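Local coordinates for uncharacterized protein ygiD (Escherichia coli, PDB 2PW6) that opens the ring of DOPA between carbons 4 and 5 in vitro, as a zinc-dependent extradiol dioxygenase whose physiological substrate is unknown, at residues Y191-S196 with G225-P230; S196-V201 with S262-S267; H214-Y219 with E233-L238. One frame throughout, in Å; residues are numbered along the deposited sequence.

Contact 1: Y191-S196 with G225-P230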
loop_
_atom_site.group_PDB
_atom_site.type_symbol
_atom_site.label_atom_id
_atom_site.label_comp_id
_atom_site.label_asym_id
_atom_site.label_seq_id
_atom_site.Cartn_x
_atom_site.Cartn_y
_atom_site.Cartn_z
ATOM N N TYR A 191 5.166 -4.079 24.012
ATOM C CA TYR A 191 6.488 -3.662 24.437
ATOM C C TYR A 191 6.385 -2.543 25.421
ATOM O O TYR A 191 5.537 -1.669 25.257
ATOM C CB TYR A 191 7.266 -3.150 23.246
ATOM C CG TYR A 191 7.489 -4.185 22.203
ATOM C CD1 TYR A 191 7.740 -5.522 22.554
ATOM C CD2 TYR A 191 7.494 -3.842 20.863
ATOM C CE1 TYR A 191 7.962 -6.481 21.569
ATOM C CE2 TYR A 191 7.727 -4.793 19.890
ATOM C CZ TYR A 191 7.973 -6.101 20.248
ATOM O OH TYR A 191 8.211 -7.027 19.263
ATOM N N PRO A 192 7.239 -2.556 26.473
ATOM C CA PRO A 192 7.113 -1.542 27.507
ATOM C C PRO A 192 7.428 -0.131 26.994
ATOM O O PRO A 192 6.835 0.827 27.462
ATOM C CB PRO A 192 8.138 -1.994 28.564
ATOM C CG PRO A 192 8.359 -3.460 28.277
ATOM C CD PRO A 192 8.319 -3.505 26.784
ATOM N N TRP A 193 8.367 -0.014 26.057
ATOM C CA TRP A 193 8.691 1.277 25.482
ATOM C C TRP A 193 7.499 1.809 24.647
ATOM O O TRP A 193 7.190 2.993 24.684
ATOM C CB TRP A 193 10.012 1.205 24.677
ATOM C CG TRP A 193 9.966 0.247 23.529
ATOM C CD1 TRP A 193 10.342 -1.043 23.542
ATOM C CD2 TRP A 193 9.500 0.521 22.196
ATOM N NE1 TRP A 193 10.136 -1.620 22.306
ATOM C CE2 TRP A 193 9.620 -0.673 21.460
ATOM C CE3 TRP A 193 8.980 1.663 21.557
ATOM C CZ2 TRP A 193 9.260 -0.763 20.117
ATOM C CZ3 TRP A 193 8.605 1.563 20.223
ATOM C CH2 TRP A 193 8.759 0.365 19.518
ATOM N N ALA A 194 6.813 0.916 23.940
ATOM C CA ALA A 194 5.574 1.265 23.241
ATOM C C ALA A 194 4.522 1.852 24.181
ATOM O O ALA A 194 3.950 2.915 23.869
ATOM C CB ALA A 194 5.021 0.074 22.437
ATOM N N THR A 195 4.267 1.184 25.315
ATOM C CA THR A 195 3.283 1.647 26.322
ATOM C C THR A 195 3.760 2.941 26.947
ATOM O O THR A 195 2.978 3.891 27.131
ATOM C CB THR A 195 3.043 0.576 27.437
ATOM O OG1 THR A 195 2.342 -0.546 26.889
ATOM C CG2 THR A 195 2.214 1.137 28.564
ATOM N N SER A 196 5.051 2.985 27.284
ATOM C CA SER A 196 5.662 4.235 27.752
ATOM C C SER A 196 5.334 5.444 26.817
ATOM O O SER A 196 4.715 6.418 27.257
ATOM C CB SER A 196 7.181 4.077 27.932
ATOM O OG SER A 196 7.728 5.188 28.622
ATOM N N GLY A 225 10.873 8.647 21.731
ATOM C CA GLY A 225 10.218 9.272 20.593
ATOM C C GLY A 225 10.621 8.723 19.254
ATOM O O GLY A 225 9.753 8.354 18.448
ATOM N N THR A 226 11.934 8.675 19.016
ATOM C CA THR A 226 12.480 8.273 17.730
ATOM C C THR A 226 12.286 6.799 17.455
ATOM O O THR A 226 12.177 6.384 16.299
ATOM C CB THR A 226 13.977 8.610 17.636
ATOM O OG1 THR A 226 14.157 9.980 17.992
ATOM C CG2 THR A 226 14.517 8.386 16.205
ATOM N N LEU A 227 12.283 5.997 18.522
ATOM C CA LEU A 227 12.100 4.562 18.377
ATOM C C LEU A 227 10.626 4.255 18.004
ATOM O O LEU A 227 10.346 3.379 17.185
ATOM C CB LEU A 227 12.526 3.866 19.687
ATOM C CG LEU A 227 12.233 2.393 20.004
ATOM C CD1 LEU A 227 12.843 1.483 18.986
ATOM C CD2 LEU A 227 12.719 2.046 21.448
ATOM N N SER A 228 9.710 4.992 18.628
ATOM C CA SER A 228 8.274 4.883 18.387
ATOM C C SER A 228 7.854 5.421 16.995
ATOM O O SER A 228 6.845 4.990 16.439
ATOM C CB SER A 228 7.530 5.671 19.447
ATOM O OG SER A 228 7.467 4.959 20.671
ATOM N N ASN A 229 8.671 6.329 16.464
ATOM C CA ASN A 229 8.393 7.085 15.252
ATOM C C ASN A 229 9.715 7.435 14.584
ATOM O O ASN A 229 10.164 8.569 14.691
ATOM C CB ASN A 229 7.610 8.383 15.584
ATOM C CG ASN A 229 6.184 8.121 16.107
ATOM O OD1 ASN A 229 5.343 7.581 15.405
ATOM N ND2 ASN A 229 5.911 8.545 17.334
ATOM N N PRO A 230 10.357 6.455 13.907
ATOM C CA PRO A 230 11.637 6.720 13.214
ATOM C C PRO A 230 11.534 7.710 12.054
ATOM O O PRO A 230 12.563 8.254 11.607
ATOM C CB PRO A 230 12.058 5.338 12.672
ATOM C CG PRO A 230 11.153 4.327 13.330
ATOM C CD PRO A 230 9.917 5.047 13.784
#
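Trp193 turns its CG between the backbone N and the carbonyl carbon (chi1 61°), while Leu227 holds CG on the far side from its own N (chi1 168°), and these two torsions bring one indole face against the leucine branch. The side chains cross at about a right angle, with Leu227 laid over one face of the ring system. Its CG makes a CH-pi contact with the six-membered ring, 3.8 Å from the Trp193 centroid and 16° off the ring normal. Leu227 CD2 reaches toward the fused bond and lies 3.6 Å from Trp193 CD2. Tyr191 CB, from the N-cap residue of the same helix, lies on the opposite face, out toward the rim at the five-membered ring. Ser228 approaches differently, from the edge: its OG is 3.6 Å from Trp193 CZ3, near the ring plane. The serine hydroxyl is already bonded to Gly224 O, just before its short helix, where it meets the aromatic rim. No hydrogen bond joins the two segments; the join is one of ring and aliphatic surface, partly buried. Leu227 O accepts from Asn178 ND2 and Asn229 ND2 donates to Val175 O, which fastens the short helix to the loop carrying His177, a zinc-binding residue about 7 Å from the Ser228 side chain. The whole is helix-helix packing, in which the first turn of helix 192-202 meets helix 225-228 beside the metal-site loops of the LigB-type extradiol dioxygenase domain.

Contact 2: S196-V201 with S262-S267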
loop_
_atom_site.group_PDB
_atom_site.type_symbol
_atom_site.label_atom_id
_atom_site.label_comp_id
_atom_site.label_asym_id
_atom_site.label_seq_id
_atom_site.Cartn_x
_atom_site.Cartn_y
_atom_site.Cartn_z
ATOM N N SER A 196 5.051 2.985 27.284
ATOM C CA SER A 196 5.662 4.235 27.752
ATOM C C SER A 196 5.334 5.444 26.817
ATOM O O SER A 196 4.715 6.418 27.257
ATOM C CB SER A 196 7.181 4.077 27.932
ATOM O OG SER A 196 7.728 5.188 28.622
ATOM N N PHE A 197 5.738 5.379 25.540
ATOM C CA PHE A 197 5.522 6.537 24.636
ATOM C C PHE A 197 4.046 6.841 24.461
ATOM O O PHE A 197 3.639 7.998 24.513
ATOM C CB PHE A 197 6.203 6.388 23.278
ATOM C CG PHE A 197 6.051 7.618 22.386
ATOM C CD1 PHE A 197 6.907 8.709 22.535
ATOM C CD2 PHE A 197 5.041 7.675 21.403
ATOM C CE1 PHE A 197 6.760 9.856 21.709
ATOM C CE2 PHE A 197 4.896 8.798 20.581
ATOM C CZ PHE A 197 5.752 9.895 20.736
ATOM N N ASN A 198 3.245 5.794 24.310
ATOM C CA ASN A 198 1.802 5.929 24.159
ATOM C C ASN A 198 1.134 6.686 25.305
ATOM O O ASN A 198 0.271 7.551 25.082
ATOM C CB ASN A 198 1.176 4.551 23.998
ATOM C CG ASN A 198 -0.162 4.596 23.292
ATOM O OD1 ASN A 198 -0.237 4.855 22.074
ATOM N ND2 ASN A 198 -1.227 4.319 24.034
ATOM N N GLU A 199 1.552 6.372 26.536
ATOM C CA GLU A 199 0.998 7.007 27.733
ATOM C C GLU A 199 1.377 8.480 27.843
ATOM O O GLU A 199 0.591 9.279 28.305
ATOM C CB GLU A 199 1.397 6.213 29.007
ATOM C CG GLU A 199 0.776 4.791 29.066
ATOM C CD GLU A 199 -0.747 4.798 29.091
ATOM O OE1 GLU A 199 -1.347 5.706 29.700
ATOM O OE2 GLU A 199 -1.363 3.891 28.499
ATOM N N TYR A 200 2.592 8.819 27.432
ATOM C CA TYR A 200 3.036 10.199 27.266
ATOM C C TYR A 200 2.193 10.955 26.226
ATOM O O TYR A 200 1.997 12.169 26.353
ATOM C CB TYR A 200 4.500 10.200 26.840
ATOM C CG TYR A 200 5.088 11.537 26.433
ATOM C CD1 TYR A 200 5.345 12.536 27.385
ATOM C CD2 TYR A 200 5.427 11.795 25.098
ATOM C CE1 TYR A 200 5.912 13.759 27.021
ATOM C CE2 TYR A 200 6.000 13.025 24.720
ATOM C CZ TYR A 200 6.239 13.999 25.686
ATOM O OH TYR A 200 6.816 15.215 25.326
ATOM N N VAL A 201 1.721 10.238 25.199
ATOM C CA VAL A 201 0.771 10.807 24.232
ATOM C C VAL A 201 -0.563 11.133 24.927
ATOM O O VAL A 201 -0.931 12.303 25.037
ATOM C CB VAL A 201 0.603 9.934 22.922
ATOM C CG1 VAL A 201 -0.637 10.351 22.127
ATOM C CG2 VAL A 201 1.828 10.064 22.047
ATOM N N SER A 262 4.015 -3.160 19.013
ATOM C CA SER A 262 4.267 -1.719 18.849
ATOM C C SER A 262 3.326 -0.921 17.926
ATOM O O SER A 262 3.489 0.273 17.812
ATOM C CB SER A 262 5.733 -1.453 18.478
ATOM O OG SER A 262 6.050 -2.214 17.353
ATOM N N LEU A 263 2.349 -1.551 17.289
ATOM C CA LEU A 263 1.370 -0.779 16.519
ATOM C C LEU A 263 0.326 -0.127 17.424
ATOM O O LEU A 263 -0.639 -0.774 17.824
ATOM C CB LEU A 263 0.712 -1.650 15.452
ATOM C CG LEU A 263 -0.039 -0.958 14.304
ATOM C CD1 LEU A 263 0.852 0.042 13.485
ATOM C CD2 LEU A 263 -0.554 -2.020 13.399
ATOM N N SER A 264 0.498 1.157 17.742
ATOM C CA SER A 264 -0.531 1.815 18.563
ATOM C C SER A 264 -1.824 2.222 17.817
ATOM O O SER A 264 -1.796 2.777 16.707
ATOM C CB SER A 264 -0.000 2.962 19.400
ATOM O OG SER A 264 -1.078 3.501 20.154
HETATM N N MSE A 265 -2.947 1.904 18.457
HETATM C CA MSE A 265 -4.263 1.997 17.835
HETATM C C MSE A 265 -5.052 3.110 18.494
HETATM O O MSE A 265 -6.261 3.246 18.290
HETATM C CB MSE A 265 -5.023 0.662 17.936
HETATM C CG MSE A 265 -4.545 -0.495 17.064
HETATM SE SE MSE A 265 -4.222 -0.184 15.129
HETATM C CE MSE A 265 -5.123 -1.712 14.358
ATOM N N LEU A 266 -4.354 3.906 19.294
ATOM C CA LEU A 266 -4.911 5.069 19.928
ATOM C C LEU A 266 -5.636 6.024 18.959
ATOM O O LEU A 266 -4.991 6.711 18.143
ATOM C CB LEU A 266 -3.811 5.832 20.654
ATOM C CG LEU A 266 -4.271 7.077 21.404
ATOM C CD1 LEU A 266 -5.276 6.725 22.513
ATOM C CD2 LEU A 266 -3.095 7.732 21.990
ATOM N N SER A 267 -6.966 6.054 19.088
ATOM C CA SER A 267 -7.838 7.012 18.419
ATOM C C SER A 267 -8.267 8.187 19.314
ATOM O O SER A 267 -8.406 8.041 20.535
ATOM C CB SER A 267 -9.028 6.276 17.863
ATOM O OG SER A 267 -8.553 5.244 17.009
HETATM O O HOH W 1 -3.378 3.090 22.484
#
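A buried contact between helix and extended chain, part polar and part aliphatic, joins Asn198 and Val201 of helix 192-202 to Ser264 of short strand 263-264 and Leu266 just after it. Asn198 and Val201 lie one turn apart on the same side of the helix. The polar half centres on the carboxamide of Asn198. Its OD1 accepts a hydrogen bond from Ser264 OG, with the modelled separation of 2.5 Å so short that its exact value is doubtful. The other end of the amide is engaged as well: Asn198 ND2 donates to a water at 2.9 Å, and that water returns a weak bond to Ser264 OG. The amide is thus linked to one hydroxyl twice, directly through OD1 and by way of the water through ND2. The same OG is a weak acceptor for Leu266 N at 3.4 Å, a long but nearly straight bond across the turn that follows the strand. Ser262 and Leu263, just before, form a classic beta bulge against strand 258-259, and Ser264 pairs through its backbone with Val176, next to the zinc-binding His177. In the aliphatic half, Val201 sends out CG1 away from its backbone N (chi1 165°) and meets Leu266 CD2 at 3.6 Å. The two side chains lie alongside, running antiparallel, and Leu266 CB also lies 4.0 Å from Asn198 OD1. Leu266 further touches Lys202, the next residue of the helix, while Ser264 O accepts from Asn174 ND2.

Contact 3: H214-Y219 with E233-L238. With ZN (zinc ion), chain B.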
loop_
_atom_site.group_PDB
_atom_site.type_symbol
_atom_site.label_atom_id
_atom_site.label_comp_id
_atom_site.label_asym_id
_atom_site.label_seq_id
_atom_site.Cartn_x
_atom_site.Cartn_y
_atom_site.Cartn_z
ATOM N N HIS A 214 4.684 22.554 23.449
ATOM C CA HIS A 214 3.734 21.418 23.560
ATOM C C HIS A 214 4.503 20.091 23.553
ATOM O O HIS A 214 5.275 19.836 22.630
ATOM C CB HIS A 214 2.702 21.448 22.419
ATOM C CG HIS A 214 1.447 20.667 22.683
ATOM N ND1 HIS A 214 1.447 19.337 23.051
ATOM C CD2 HIS A 214 0.143 21.026 22.593
ATOM C CE1 HIS A 214 0.203 18.915 23.197
ATOM N NE2 HIS A 214 -0.610 19.921 22.927
ATOM N N PRO A 215 4.310 19.255 24.603
ATOM C CA PRO A 215 4.904 17.914 24.709
ATOM C C PRO A 215 4.657 17.037 23.482
ATOM O O PRO A 215 5.558 16.326 23.044
ATOM C CB PRO A 215 4.178 17.313 25.923
ATOM C CG PRO A 215 3.891 18.466 26.769
ATOM C CD PRO A 215 3.502 19.558 25.801
ATOM N N LEU A 216 3.456 17.116 22.921
ATOM C CA LEU A 216 3.118 16.319 21.747
ATOM C C LEU A 216 3.680 16.904 20.461
ATOM O O LEU A 216 3.810 16.209 19.456
ATOM C CB LEU A 216 1.617 16.099 21.664
ATOM C CG LEU A 216 1.033 15.323 22.845
ATOM C CD1 LEU A 216 -0.376 14.835 22.512
ATOM C CD2 LEU A 216 1.905 14.131 23.238
ATOM N N VAL A 217 4.045 18.179 20.508
ATOM C CA VAL A 217 4.742 18.812 19.398
ATOM C C VAL A 217 6.223 18.475 19.491
ATOM O O VAL A 217 6.865 18.220 18.485
ATOM C CB VAL A 217 4.519 20.351 19.381
ATOM C CG1 VAL A 217 5.584 21.072 18.545
ATOM C CG2 VAL A 217 3.116 20.660 18.890
ATOM N N ASN A 218 6.750 18.498 20.716
ATOM C CA ASN A 218 8.147 18.137 21.004
ATOM C C ASN A 218 8.273 16.643 21.334
ATOM O O ASN A 218 9.025 16.271 22.240
ATOM C CB ASN A 218 8.687 18.962 22.194
ATOM C CG ASN A 218 8.754 20.456 21.901
ATOM O OD1 ASN A 218 9.464 20.905 20.999
ATOM N ND2 ASN A 218 8.030 21.232 22.684
ATOM N N TYR A 219 7.539 15.800 20.608
ATOM C CA TYR A 219 7.400 14.382 20.958
ATOM C C TYR A 219 8.747 13.628 20.935
ATOM O O TYR A 219 8.946 12.703 21.697
ATOM C CB TYR A 219 6.335 13.681 20.092
ATOM C CG TYR A 219 6.780 13.466 18.666
ATOM C CD1 TYR A 219 7.196 12.209 18.218
ATOM C CD2 TYR A 219 6.810 14.524 17.764
ATOM C CE1 TYR A 219 7.619 12.016 16.892
ATOM C CE2 TYR A 219 7.230 14.342 16.454
ATOM C CZ TYR A 219 7.628 13.093 16.014
ATOM O OH TYR A 219 8.054 12.944 14.688
ATOM N N GLU A 233 5.716 10.503 9.785
ATOM C CA GLU A 233 4.435 10.574 9.011
ATOM C C GLU A 233 3.209 9.969 9.700
ATOM O O GLU A 233 2.124 10.525 9.621
ATOM C CB GLU A 233 4.580 10.013 7.578
ATOM C CG GLU A 233 4.575 8.476 7.474
ATOM C CD GLU A 233 5.830 7.822 8.071
ATOM O OE1 GLU A 233 6.914 8.426 7.920
ATOM O OE2 GLU A 233 5.735 6.715 8.666
ATOM N N HIS A 234 3.384 8.846 10.406
ATOM C CA HIS A 234 2.240 8.203 11.091
ATOM C C HIS A 234 1.794 8.853 12.373
ATOM O O HIS A 234 0.665 8.620 12.851
ATOM C CB HIS A 234 2.457 6.718 11.288
ATOM C CG HIS A 234 2.054 5.874 10.117
ATOM N ND1 HIS A 234 2.882 5.658 9.047
ATOM C CD2 HIS A 234 0.994 5.061 9.931
ATOM C CE1 HIS A 234 2.329 4.797 8.216
ATOM N NE2 HIS A 234 1.169 4.417 8.723
ATOM N N TYR A 235 2.663 9.696 12.913
ATOM C CA TYR A 235 2.341 10.490 14.082
ATOM C C TYR A 235 1.738 11.904 13.821
ATOM O O TYR A 235 0.824 12.365 14.538
ATOM C CB TYR A 235 3.620 10.652 14.870
ATOM C CG TYR A 235 3.437 11.452 16.104
ATOM C CD1 TYR A 235 2.916 10.859 17.250
ATOM C CD2 TYR A 235 3.784 12.822 16.143
ATOM C CE1 TYR A 235 2.736 11.599 18.432
ATOM C CE2 TYR A 235 3.599 13.575 17.321
ATOM C CZ TYR A 235 3.069 12.951 18.461
ATOM O OH TYR A 235 2.876 13.652 19.665
ATOM N N LEU A 236 2.294 12.587 12.827
ATOM C CA LEU A 236 1.925 13.975 12.473
ATOM C C LEU A 236 0.414 14.241 12.300
ATOM O O LEU A 236 -0.038 15.331 12.666
ATOM C CB LEU A 236 2.688 14.453 11.209
ATOM C CG LEU A 236 4.186 14.774 11.390
ATOM C CD1 LEU A 236 4.907 15.146 10.039
ATOM C CD2 LEU A 236 4.418 15.880 12.462
ATOM N N PRO A 237 -0.358 13.255 11.779
ATOM C CA PRO A 237 -1.777 13.437 11.585
ATOM C C PRO A 237 -2.556 13.784 12.830
ATOM O O PRO A 237 -3.561 14.498 12.730
ATOM C CB PRO A 237 -2.231 12.079 11.006
ATOM C CG PRO A 237 -1.062 11.566 10.339
ATOM C CD PRO A 237 0.061 11.940 11.246
ATOM N N LEU A 238 -2.116 13.297 13.988
ATOM C CA LEU A 238 -2.724 13.646 15.253
ATOM C C LEU A 238 -2.637 15.141 15.544
ATOM O O LEU A 238 -3.518 15.708 16.154
ATOM C CB LEU A 238 -2.058 12.845 16.408
ATOM C CG LEU A 238 -2.466 13.224 17.844
ATOM C CD1 LEU A 238 -3.935 13.060 18.038
ATOM C CD2 LEU A 238 -1.700 12.433 18.913
HETATM ZN ZN ZN B . -0.096 3.102 7.949
#
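Tyr235 does two things at once: its ring stacks face-to-face on Tyr219 while its hydroxyl donates to the main-chain oxygen of Leu216. The ring centroids of Tyr219 and Tyr235 are 4.1 Å apart and the planes open by 26°, so the stack is wedged and closest where Tyr219 CD2 meets Tyr235 CE2 at 3.4 Å. Tyr219 reaches over because its CG sits between the backbone N and the carbonyl carbon (chi1 72°). The hydrogen bond, Tyr235 OH to Leu216 O at 2.7 Å, lies in the carbonyl plane on a lone pair, with a C=O...donor angle of 116°. Leu216 CB also packs on that hydroxyl. The preceding residue, His234, binds zinc through NE2 at 2.0 Å, together with His22 and His57 of the same chain and Asp86 of the second subunit. Its ND1 donates to Glu233 OE2, on the anti lone pair and near the imidazole plane, which probably helps fix the ring's rotation. Tyr235 and Leu238 pack on Val201 of helix 192-202, Leu236 on Phe59 of strand 50-60, and Val217 on Phe153 of helix 149-159.

How the contacts relate
Contacts 1 and 2 share helix 192-202, against which contact 3 packs. The first turn of the helix enters contact 1 and its later turns contact 2; the two have Ser196 in common, with centres about 8 Å apart. Centre to centre, contact 3 lies about 11 Å from contact 2 and about 13 Å from contact 1. Along the chain the segments of contact 1 alternate with those of contact 2 and with those of contact 3, whereas both segments of contact 3 fall between those of contact 2. Phe197 touches Ser228, Asn229 and Tyr219, and Asn229 packs on Tyr219 and Tyr235. Together they tie residues 191-267 into one LigB-type domain, with contact 3 itself holding zinc-binding His234.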